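PDB 4E9X: multicopper oxidase from Uncultured bacterium, which probably couples the one-electron oxidation of substrates to the reduction of dioxygen to water at bound copper ions, as multicopper oxidases do. Local coordinates for residues P35-Q40 and G304-D309; G42-N48 and Y89-A95; A165-S169 and H258-K264. All coordinates share one frame; numbering follows the deposited sequence.

Contact 1. Residues P35-Q40 and G304-D309; sequences PLIHVQ and GYGMFD
An antiparallel strand pair at the margin of a cupredoxin-type domain joins Leu36, Ile37 and His38 to Phe308, Met307 and Gly306. Leu36 and Phe308 exchange two backbone hydrogen bonds, as do His38 and Gly306. Between them, Ile37 faces Met307 as a non-hydrogen-bonded pair. The Met307 chain bends at its last torsion (chi3 -83°) and brings CE against Ile37 CG1 and CD1. This packing is tight, with Met307 CE 3.3 Å from Ile37 CG1. Next to it, Met307 CG lies 3.7 Å from Pro35 CB. His38 and Phe308 are on the other face. The edge of the Tyr305 ring points at the face of the His38 imidazole, a T-shaped pair with planes at 78° and centroids 5.3 Å apart. Water 1 lies at the imidazole edge, in its plane, 2.6 Å from His38 ND1, and donates to Gly304 O. His38 NE2 and Tyr305 OH each bond to Asp125, one to each carboxylate oxygen. A leucine in place of Tyr305 would probably lose the edge-to-face contact with the imidazole and leave Asp125 OD2 without its hydroxyl partner. Strand 306-308 lies at one edge of its sheet within this chain, and strand 36-40 runs between it and strand 119-125. Phe6 of strand 3-18 packs on Ile37 and Met307.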
loop_
_atom_site.group_PDB
_atom_site.type_symbol
_atom_site.label_atom_id
_atom_site.label_comp_id
_atom_site.label_asym_id
_atom_site.label_seq_id
_atom_site.Cartn_x
_atom_site.Cartn_y
_atom_site.Cartn_z
ATOM N N PRO A 35 -12.570 24.452 -1.704
ATOM C CA PRO A 35 -13.230 24.913 -0.465
ATOM C C PRO A 35 -13.646 23.763 0.437
ATOM O O PRO A 35 -14.041 22.668 0.013
ATOM C CB PRO A 35 -14.457 25.672 -0.974
ATOM C CG PRO A 35 -14.028 26.094 -2.346
ATOM C CD PRO A 35 -13.256 24.932 -2.937
ATOM N N LEU A 36 -13.523 24.028 1.741
ATOM C CA LEU A 36 -14.051 23.101 2.709
ATOM C C LEU A 36 -15.578 23.185 2.726
ATOM O O LEU A 36 -16.157 24.279 2.869
ATOM C CB LEU A 36 -13.553 23.494 4.121
ATOM C CG LEU A 36 -14.261 22.823 5.317
ATOM C CD1 LEU A 36 -14.010 21.311 5.375
ATOM C CD2 LEU A 36 -13.740 23.473 6.619
ATOM N N ILE A 37 -16.268 22.052 2.666
ATOM C CA ILE A 37 -17.718 21.980 2.867
ATOM C C ILE A 37 -17.913 21.217 4.165
ATOM O O ILE A 37 -17.432 20.093 4.304
ATOM C CB ILE A 37 -18.431 21.329 1.657
ATOM C CG1 ILE A 37 -18.179 22.082 0.375
ATOM C CG2 ILE A 37 -19.912 21.166 1.999
ATOM C CD1 ILE A 37 -18.702 21.363 -0.888
ATOM N N HIS A 38 -18.572 21.822 5.116
ATOM C CA HIS A 38 -18.719 21.264 6.464
ATOM C C HIS A 38 -20.199 21.319 6.800
ATOM O O HIS A 38 -20.781 22.403 6.904
ATOM C CB HIS A 38 -17.849 22.066 7.448
ATOM C CG HIS A 38 -17.720 21.426 8.777
ATOM N ND1 HIS A 38 -17.104 22.053 9.858
ATOM C CD2 HIS A 38 -18.053 20.184 9.252
ATOM C CE1 HIS A 38 -17.095 21.214 10.895
ATOM N NE2 HIS A 38 -17.661 20.104 10.587
ATOM N N VAL A 39 -20.820 20.162 6.945
ATOM C CA VAL A 39 -22.259 20.064 7.195
ATOM C C VAL A 39 -22.512 19.056 8.293
ATOM O O VAL A 39 -21.560 18.410 8.774
ATOM C CB VAL A 39 -23.009 19.706 5.904
ATOM C CG1 VAL A 39 -22.739 20.724 4.787
ATOM C CG2 VAL A 39 -22.718 18.304 5.358
ATOM N N GLN A 40 -23.782 18.941 8.692
ATOM C CA GLN A 40 -24.190 17.968 9.708
ATOM C C GLN A 40 -24.886 16.771 9.090
ATOM O O GLN A 40 -25.595 16.914 8.066
ATOM C CB GLN A 40 -25.176 18.665 10.669
ATOM C CG GLN A 40 -25.461 17.916 11.943
ATOM C CD GLN A 40 -26.155 18.844 12.942
ATOM O OE1 GLN A 40 -26.832 19.828 12.630
ATOM N NE2 GLN A 40 -25.976 18.521 14.216
ATOM N N GLY A 304 -18.248 26.911 12.094
ATOM C CA GLY A 304 -19.657 26.525 11.875
ATOM C C GLY A 304 -19.841 25.865 10.508
ATOM O O GLY A 304 -18.951 25.670 9.660
ATOM N N TYR A 305 -21.095 25.437 10.315
ATOM C CA TYR A 305 -21.369 24.762 9.061
ATOM C C TYR A 305 -21.388 25.721 7.895
ATOM O O TYR A 305 -21.758 26.886 8.083
ATOM C CB TYR A 305 -22.716 24.004 9.164
ATOM C CG TYR A 305 -22.621 22.988 10.304
ATOM C CD1 TYR A 305 -21.639 21.998 10.237
ATOM C CD2 TYR A 305 -23.458 23.008 11.428
ATOM C CE1 TYR A 305 -21.505 21.055 11.256
ATOM C CE2 TYR A 305 -23.333 22.060 12.452
ATOM C CZ TYR A 305 -22.348 21.094 12.340
ATOM O OH TYR A 305 -22.170 20.120 13.330
ATOM N N GLY A 306 -21.031 25.252 6.720
ATOM C CA GLY A 306 -21.026 26.070 5.522
ATOM C C GLY A 306 -19.908 25.683 4.577
ATOM O O GLY A 306 -19.338 24.584 4.699
ATOM N N MET A 307 -19.599 26.567 3.641
ATOM C CA MET A 307 -18.544 26.349 2.655
ATOM C C MET A 307 -17.506 27.463 2.835
ATOM O O MET A 307 -17.840 28.674 2.917
ATOM C CB MET A 307 -19.054 26.249 1.224
ATOM C CG MET A 307 -17.881 26.260 0.209
ATOM S SD MET A 307 -18.547 26.250 -1.505
ATOM C CE MET A 307 -18.841 24.536 -1.691
ATOM N N PHE A 308 -16.228 27.100 2.949
ATOM C CA PHE A 308 -15.176 28.018 3.313
ATOM C C PHE A 308 -14.050 27.989 2.305
ATOM O O PHE A 308 -13.406 26.961 2.078
ATOM C CB PHE A 308 -14.558 27.663 4.707
ATOM C CG PHE A 308 -15.589 27.689 5.801
ATOM C CD1 PHE A 308 -15.688 28.823 6.602
ATOM C CD2 PHE A 308 -16.425 26.600 6.003
ATOM C CE1 PHE A 308 -16.635 28.887 7.607
ATOM C CE2 PHE A 308 -17.394 26.712 6.990
ATOM C CZ PHE A 308 -17.486 27.838 7.802
ATOM N N ASP A 309 -13.829 29.154 1.693
ATOM C CA ASP A 309 -12.634 29.372 0.869
ATOM C C ASP A 309 -11.435 29.658 1.772
ATOM O O ASP A 309 -11.589 29.934 2.977
ATOM C CB ASP A 309 -12.774 30.527 -0.120
ATOM C CG ASP A 309 -13.745 30.307 -1.260
ATOM O OD1 ASP A 309 -14.383 29.262 -1.348
ATOM O OD2 ASP A 309 -13.905 31.268 -2.076
HETATM O O HOH W 1 -16.550 24.586 9.600
#

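Contact 2. Residues G42-N48 and Y89-A95; sequences GDDVIVN and YTYKFKA
Val45 and Phe93 point the same way from neighbouring antiparallel strands of the first cupredoxin-type domain, a fold consistent with the multicopper oxidase family. The phenyl ring turns one face to the valine. Phe93 CG sits between its backbone N and carbonyl carbon (chi1 56°), which swings the ring back over Val45. Val45 CB then lies 4.0 Å from the ring centroid in a CH-pi contact, and Val45 CG1 is 3.7 Å from Phe93 CZ. Tyr91, beside Val47 on this face, turns a ring edge to Val47 O. The other face is more polar. Thr90 and Asn48 lie side by side, and Thr90 OG1 donates to Asn48 OD1 over 2.8 Å, in the amide plane and on a lone pair. Asn48 ND2 is held by Asp7 and Glu5. At the far end the Lys94 chain folds at chi3 and chi4. Its NZ meets Asp44 OD1 at 3.0 Å in a salt bridge, on the syn side but somewhat out of the carboxylate plane, and makes a weak bond to Gly42 O. Paired backbone hydrogen bonds join Val45 to Phe93 and Val47 to Tyr91. Beyond them, Ala95 N donates to Asp43 O at 2.8 Å. The rings of Phe93 and Tyr91 both meet Trp61. Strand 44-51 lies between strand 88-94, antiparallel to it, and strand 3-18, which is parallel.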
loop_
_atom_site.group_PDB
_atom_site.type_symbol
_atom_site.label_atom_id
_atom_site.label_comp_id
_atom_site.label_asym_id
_atom_site.label_seq_id
_atom_site.Cartn_x
_atom_site.Cartn_y
_atom_site.Cartn_z
ATOM N N GLY A 42 -27.470 14.336 8.027
ATOM C CA GLY A 42 -28.878 14.543 7.694
ATOM C C GLY A 42 -29.134 15.832 6.936
ATOM O O GLY A 42 -30.268 16.034 6.491
ATOM N N ASP A 43 -28.181 16.744 6.783
ATOM C CA ASP A 43 -28.476 17.960 6.043
ATOM C C ASP A 43 -28.768 17.610 4.595
ATOM O O ASP A 43 -28.273 16.626 4.009
ATOM C CB ASP A 43 -27.325 18.953 6.107
ATOM C CG ASP A 43 -27.158 19.646 7.455
ATOM O OD1 ASP A 43 -28.052 19.636 8.321
ATOM O OD2 ASP A 43 -26.078 20.247 7.627
ATOM N N ASP A 44 -29.628 18.468 4.000
ATOM C CA ASP A 44 -29.866 18.417 2.578
ATOM C C ASP A 44 -28.934 19.414 1.911
ATOM O O ASP A 44 -29.062 20.609 2.146
ATOM C CB ASP A 44 -31.329 18.792 2.339
ATOM C CG ASP A 44 -32.219 17.740 2.996
ATOM O OD1 ASP A 44 -32.011 16.523 2.765
ATOM O OD2 ASP A 44 -33.120 18.142 3.760
ATOM N N VAL A 45 -28.027 18.910 1.082
ATOM C CA VAL A 45 -27.010 19.741 0.436
ATOM C C VAL A 45 -27.411 20.005 -1.006
ATOM O O VAL A 45 -27.830 19.096 -1.728
ATOM C CB VAL A 45 -25.655 19.023 0.520
ATOM C CG1 VAL A 45 -24.574 19.887 -0.122
ATOM C CG2 VAL A 45 -25.322 18.759 1.962
ATOM N N ILE A 46 -27.234 21.267 -1.401
ATOM C CA ILE A 46 -27.414 21.680 -2.780
ATOM C C ILE A 46 -26.162 22.389 -3.229
ATOM O O ILE A 46 -25.735 23.339 -2.555
ATOM C CB ILE A 46 -28.649 22.611 -2.883
ATOM C CG1 ILE A 46 -29.945 21.967 -2.361
ATOM C CG2 ILE A 46 -28.815 23.099 -4.316
ATOM C CD1 ILE A 46 -31.065 22.979 -2.127
ATOM N N VAL A 47 -25.533 21.949 -4.307
ATOM C CA VAL A 47 -24.326 22.622 -4.792
ATOM C C VAL A 47 -24.561 23.006 -6.260
ATOM O O VAL A 47 -24.766 22.126 -7.135
ATOM C CB VAL A 47 -23.094 21.717 -4.670
ATOM C CG1 VAL A 47 -21.872 22.527 -5.141
ATOM C CG2 VAL A 47 -22.832 21.284 -3.239
ATOM N N ASN A 48 -24.530 24.326 -6.546
ATOM C CA ASN A 48 -24.701 24.821 -7.904
ATOM C C ASN A 48 -23.301 25.083 -8.465
ATOM O O ASN A 48 -22.592 25.924 -7.877
ATOM C CB ASN A 48 -25.523 26.115 -7.935
ATOM C CG ASN A 48 -26.853 25.986 -7.190
ATOM O OD1 ASN A 48 -27.647 25.136 -7.562
ATOM N ND2 ASN A 48 -27.075 26.808 -6.169
ATOM N N TYR A 89 -24.469 23.242 -13.494
ATOM C CA TYR A 89 -25.144 22.014 -13.099
ATOM C C TYR A 89 -25.378 22.005 -11.597
ATOM O O TYR A 89 -24.512 22.473 -10.851
ATOM C CB TYR A 89 -24.275 20.813 -13.517
ATOM C CG TYR A 89 -24.931 19.465 -13.386
ATOM C CD1 TYR A 89 -25.650 18.915 -14.422
ATOM C CD2 TYR A 89 -24.826 18.703 -12.235
ATOM C CE1 TYR A 89 -26.238 17.669 -14.285
ATOM C CE2 TYR A 89 -25.421 17.460 -12.103
ATOM C CZ TYR A 89 -26.149 16.915 -13.150
ATOM O OH TYR A 89 -26.754 15.659 -13.039
ATOM N N THR A 90 -26.496 21.470 -11.165
ATOM C CA THR A 90 -26.812 21.426 -9.724
ATOM C C THR A 90 -26.868 19.988 -9.206
ATOM O O THR A 90 -27.566 19.115 -9.747
ATOM C CB THR A 90 -28.159 22.119 -9.464
ATOM O OG1 THR A 90 -28.042 23.523 -9.789
ATOM C CG2 THR A 90 -28.563 21.972 -7.998
ATOM N N TYR A 91 -26.084 19.804 -8.143
ATOM C CA TYR A 91 -26.060 18.555 -7.378
ATOM C C TYR A 91 -26.977 18.683 -6.159
ATOM O O TYR A 91 -26.866 19.729 -5.515
ATOM C CB TYR A 91 -24.635 18.217 -6.899
ATOM C CG TYR A 91 -23.750 17.954 -8.120
ATOM C CD1 TYR A 91 -23.769 16.700 -8.708
ATOM C CD2 TYR A 91 -22.947 18.949 -8.698
ATOM C CE1 TYR A 91 -22.997 16.358 -9.819
ATOM C CE2 TYR A 91 -22.182 18.660 -9.813
ATOM C CZ TYR A 91 -22.219 17.379 -10.362
ATOM O OH TYR A 91 -21.477 17.105 -11.479
ATOM N N LYS A 92 -27.767 17.657 -5.856
ATOM C CA LYS A 92 -28.507 17.612 -4.600
ATOM C C LYS A 92 -28.400 16.224 -3.956
ATOM O O LYS A 92 -28.610 15.197 -4.619
ATOM C CB LYS A 92 -30.000 17.913 -4.862
ATOM C CG LYS A 92 -30.228 19.234 -5.547
ATOM C CD LYS A 92 -31.730 19.547 -5.569
ATOM C CE LYS A 92 -31.962 21.000 -6.028
ATOM N NZ LYS A 92 -33.379 21.413 -6.008
ATOM N N PHE A 93 -28.031 16.205 -2.661
ATOM C CA PHE A 93 -27.941 14.937 -1.943
ATOM C C PHE A 93 -28.192 15.179 -0.482
ATOM O O PHE A 93 -27.964 16.302 -0.008
ATOM C CB PHE A 93 -26.594 14.225 -2.170
ATOM C CG PHE A 93 -25.386 15.075 -1.819
ATOM C CD1 PHE A 93 -24.859 15.078 -0.530
ATOM C CD2 PHE A 93 -24.808 15.860 -2.794
ATOM C CE1 PHE A 93 -23.761 15.884 -0.262
ATOM C CE2 PHE A 93 -23.712 16.647 -2.528
ATOM C CZ PHE A 93 -23.170 16.669 -1.239
ATOM N N LYS A 94 -28.626 14.151 0.232
ATOM C CA LYS A 94 -28.682 14.229 1.674
ATOM C C LYS A 94 -27.384 13.658 2.218
ATOM O O LYS A 94 -26.878 12.625 1.797
ATOM C CB LYS A 94 -29.862 13.428 2.257
ATOM C CG LYS A 94 -30.050 13.442 3.779
ATOM C CD LYS A 94 -31.269 12.648 4.168
ATOM C CE LYS A 94 -32.540 13.404 3.846
ATOM N NZ LYS A 94 -32.791 14.477 4.866
ATOM N N ALA A 95 -26.851 14.381 3.241
ATOM C CA ALA A 95 -25.622 13.978 3.879
ATOM C C ALA A 95 -25.887 12.924 4.955
ATOM O O ALA A 95 -25.659 13.204 6.138
ATOM C CB ALA A 95 -24.985 15.233 4.498
#

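Contact 3. Residues A165-S169 and H258-K264; sequences ADYFS and HVTAGGK
Tyr167 and Phe168 meet the loop 258-264 just where Asp166 and Tyr167 both face Trp147 in a classic beta bulge, by the edge strand 167-170 of a cupredoxin-type domain. The two rings meet different parts of the loop. Tyr167 CG is anti to the carbonyl carbon (chi1 -68°), and its ring lies flat over the peptide between Ala261 and Gly262. Gly262 N sits 3.3 Å above the ring plane, over its centre. Ala261 CB touches Tyr167 CE1 at 3.6 Å. A side chain on Gly262 would run into Tyr167 OH, and the positive phi of Gly262 also suits glycine. Gly262 N itself bonds to Asp166 O at 2.9 Å. Gly262 and Gly263 are the middle residues of a type I' turn from Ala261 to Lys264. The Lys264 chain bends back so that NZ makes a weak hydrogen bond to Ala261 O.

Phe168 CG is likewise beside the backbone N (chi1 -49°), and the ring reaches His258. The two rings form an offset stack, with planes at 17° and centroids 4.3 Å apart. His258 CA lies over the same phenyl face in a CH-pi contact, while Thr260 O lies at the ring edge. His258 ND1 bonds to Asp253, which probably helps fix the imidazole's rotation. Pro161 of a second subunit packs on Phe168. Two waters bridge the segments. Water 2 links Asp166 O, Thr260 OG1 and Gly263 N. Thr260 OG1 also bonds to Thr257 O. Water 3 accepts from Phe168 N at 2.8 Å and donates to Thr260 O at 2.7 Å.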
loop_
_atom_site.group_PDB
_atom_site.type_symbol
_atom_site.label_atom_id
_atom_site.label_comp_id
_atom_site.label_asym_id
_atom_site.label_seq_id
_atom_site.Cartn_x
_atom_site.Cartn_y
_atom_site.Cartn_z
ATOM N N ALA A 165 6.114 11.556 -11.829
ATOM C CA ALA A 165 5.690 12.390 -10.667
ATOM C C ALA A 165 6.949 12.713 -9.895
ATOM O O ALA A 165 7.557 11.812 -9.333
ATOM C CB ALA A 165 4.621 11.684 -9.844
ATOM N N ASP A 166 7.356 13.983 -9.934
ATOM C CA ASP A 166 8.615 14.387 -9.380
ATOM C C ASP A 166 8.458 15.453 -8.292
ATOM O O ASP A 166 9.464 15.867 -7.701
ATOM C CB ASP A 166 9.590 14.880 -10.448
ATOM C CG ASP A 166 9.013 15.931 -11.385
ATOM O OD1 ASP A 166 7.820 16.240 -11.347
ATOM O OD2 ASP A 166 9.795 16.468 -12.220
ATOM N N TYR A 167 7.237 15.850 -7.969
ATOM C CA TYR A 167 6.991 16.723 -6.821
ATOM C C TYR A 167 5.776 16.164 -6.063
ATOM O O TYR A 167 4.959 15.438 -6.586
ATOM C CB TYR A 167 6.730 18.166 -7.189
ATOM C CG TYR A 167 7.904 18.940 -7.756
ATOM C CD1 TYR A 167 8.568 19.884 -7.001
ATOM C CD2 TYR A 167 8.281 18.717 -9.096
ATOM C CE1 TYR A 167 9.653 20.626 -7.538
ATOM C CE2 TYR A 167 9.351 19.451 -9.619
ATOM C CZ TYR A 167 10.030 20.398 -8.859
ATOM O OH TYR A 167 11.084 21.101 -9.423
ATOM N N PHE A 168 5.771 16.449 -4.767
ATOM C CA PHE A 168 4.864 15.813 -3.780
ATOM C C PHE A 168 4.364 16.833 -2.767
ATOM O O PHE A 168 5.136 17.744 -2.436
ATOM C CB PHE A 168 5.556 14.625 -3.074
ATOM C CG PHE A 168 6.208 13.675 -4.075
ATOM C CD1 PHE A 168 5.437 12.652 -4.629
ATOM C CD2 PHE A 168 7.528 13.865 -4.477
ATOM C CE1 PHE A 168 6.002 11.834 -5.595
ATOM C CE2 PHE A 168 8.084 13.034 -5.460
ATOM C CZ PHE A 168 7.299 12.034 -6.008
ATOM N N SER A 169 3.144 16.715 -2.267
ATOM C CA SER A 169 2.657 17.783 -1.422
ATOM C C SER A 169 1.651 17.298 -0.396
ATOM O O SER A 169 1.033 16.231 -0.503
ATOM C CB SER A 169 1.987 18.880 -2.285
ATOM O OG SER A 169 0.919 18.289 -3.077
ATOM N N HIS A 258 9.497 10.592 -1.992
ATOM C CA HIS A 258 8.526 11.673 -1.868
ATOM C C HIS A 258 9.047 12.839 -1.053
ATOM O O HIS A 258 8.394 13.881 -1.084
ATOM C CB HIS A 258 7.261 11.133 -1.159
ATOM C CG HIS A 258 6.538 10.155 -2.039
ATOM N ND1 HIS A 258 5.305 9.664 -1.718
ATOM C CD2 HIS A 258 6.869 9.601 -3.242
ATOM C CE1 HIS A 258 4.896 8.836 -2.671
ATOM N NE2 HIS A 258 5.838 8.783 -3.615
ATOM N N VAL A 259 10.196 12.679 -0.352
ATOM C CA VAL A 259 10.730 13.869 0.345
ATOM C C VAL A 259 11.809 14.506 -0.519
ATOM O O VAL A 259 12.902 14.907 -0.140
ATOM C CB VAL A 259 11.232 13.561 1.757
ATOM C CG1 VAL A 259 9.973 13.256 2.614
ATOM C CG2 VAL A 259 12.193 12.439 1.823
ATOM N N THR A 260 11.433 14.648 -1.782
ATOM C CA THR A 260 12.267 15.331 -2.768
ATOM C C THR A 260 11.366 16.301 -3.540
ATOM O O THR A 260 10.129 16.219 -3.484
ATOM C CB THR A 260 12.957 14.354 -3.744
ATOM O OG1 THR A 260 11.970 13.696 -4.596
ATOM C CG2 THR A 260 13.762 13.273 -3.034
ATOM N N ALA A 261 12.015 17.188 -4.317
ATOM C CA ALA A 261 11.277 18.138 -5.143
ATOM C C ALA A 261 12.100 18.299 -6.398
ATOM O O ALA A 261 13.208 18.856 -6.321
ATOM C CB ALA A 261 11.165 19.475 -4.428
ATOM N N GLY A 262 11.654 17.805 -7.543
ATOM C CA GLY A 262 12.519 17.965 -8.736
ATOM C C GLY A 262 13.854 17.279 -8.602
ATOM O O GLY A 262 14.829 17.775 -9.214
ATOM N N GLY A 263 13.919 16.194 -7.844
ATOM C CA GLY A 263 15.154 15.443 -7.640
ATOM C C GLY A 263 16.021 16.036 -6.543
ATOM O O GLY A 263 17.108 15.504 -6.267
ATOM N N LYS A 264 15.621 17.121 -5.897
ATOM C CA LYS A 264 16.387 17.719 -4.780
ATOM C C LYS A 264 15.725 17.492 -3.430
ATOM O O LYS A 264 14.535 17.278 -3.331
ATOM C CB LYS A 264 16.599 19.217 -5.039
ATOM C CG LYS A 264 16.629 19.708 -6.463
ATOM C CD LYS A 264 16.145 21.145 -6.658
ATOM C CE LYS A 264 14.732 21.432 -6.148
ATOM N NZ LYS A 264 13.696 21.608 -7.203
HETATM O O HOH W 2 11.789 14.522 -7.096
HETATM O O HOH W 3 8.036 17.925 -3.970
#

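How the contacts relate
Contacts 1 and 2 are neighbours, with centres 13 Å apart. They touch where Val39 CG2 packs on Ala95 CB at 3.9 Å. Strands 36-40 and 44-51 are consecutive in the chain, and Asp43 OD2 accepts from Gln40 N between them. Contact 3 lies on the opposite side of the chain's centre, in the second cupredoxin-type domain. Its centre is 31 Å from that of contact 1 and 37 Å from that of contact 2. None of the three contacts contains a copper ligand. The Tyr91 side chain is about 10 Å from a bound copper ion, that of His258 about 12 Å and that of Pro35 about 14 Å.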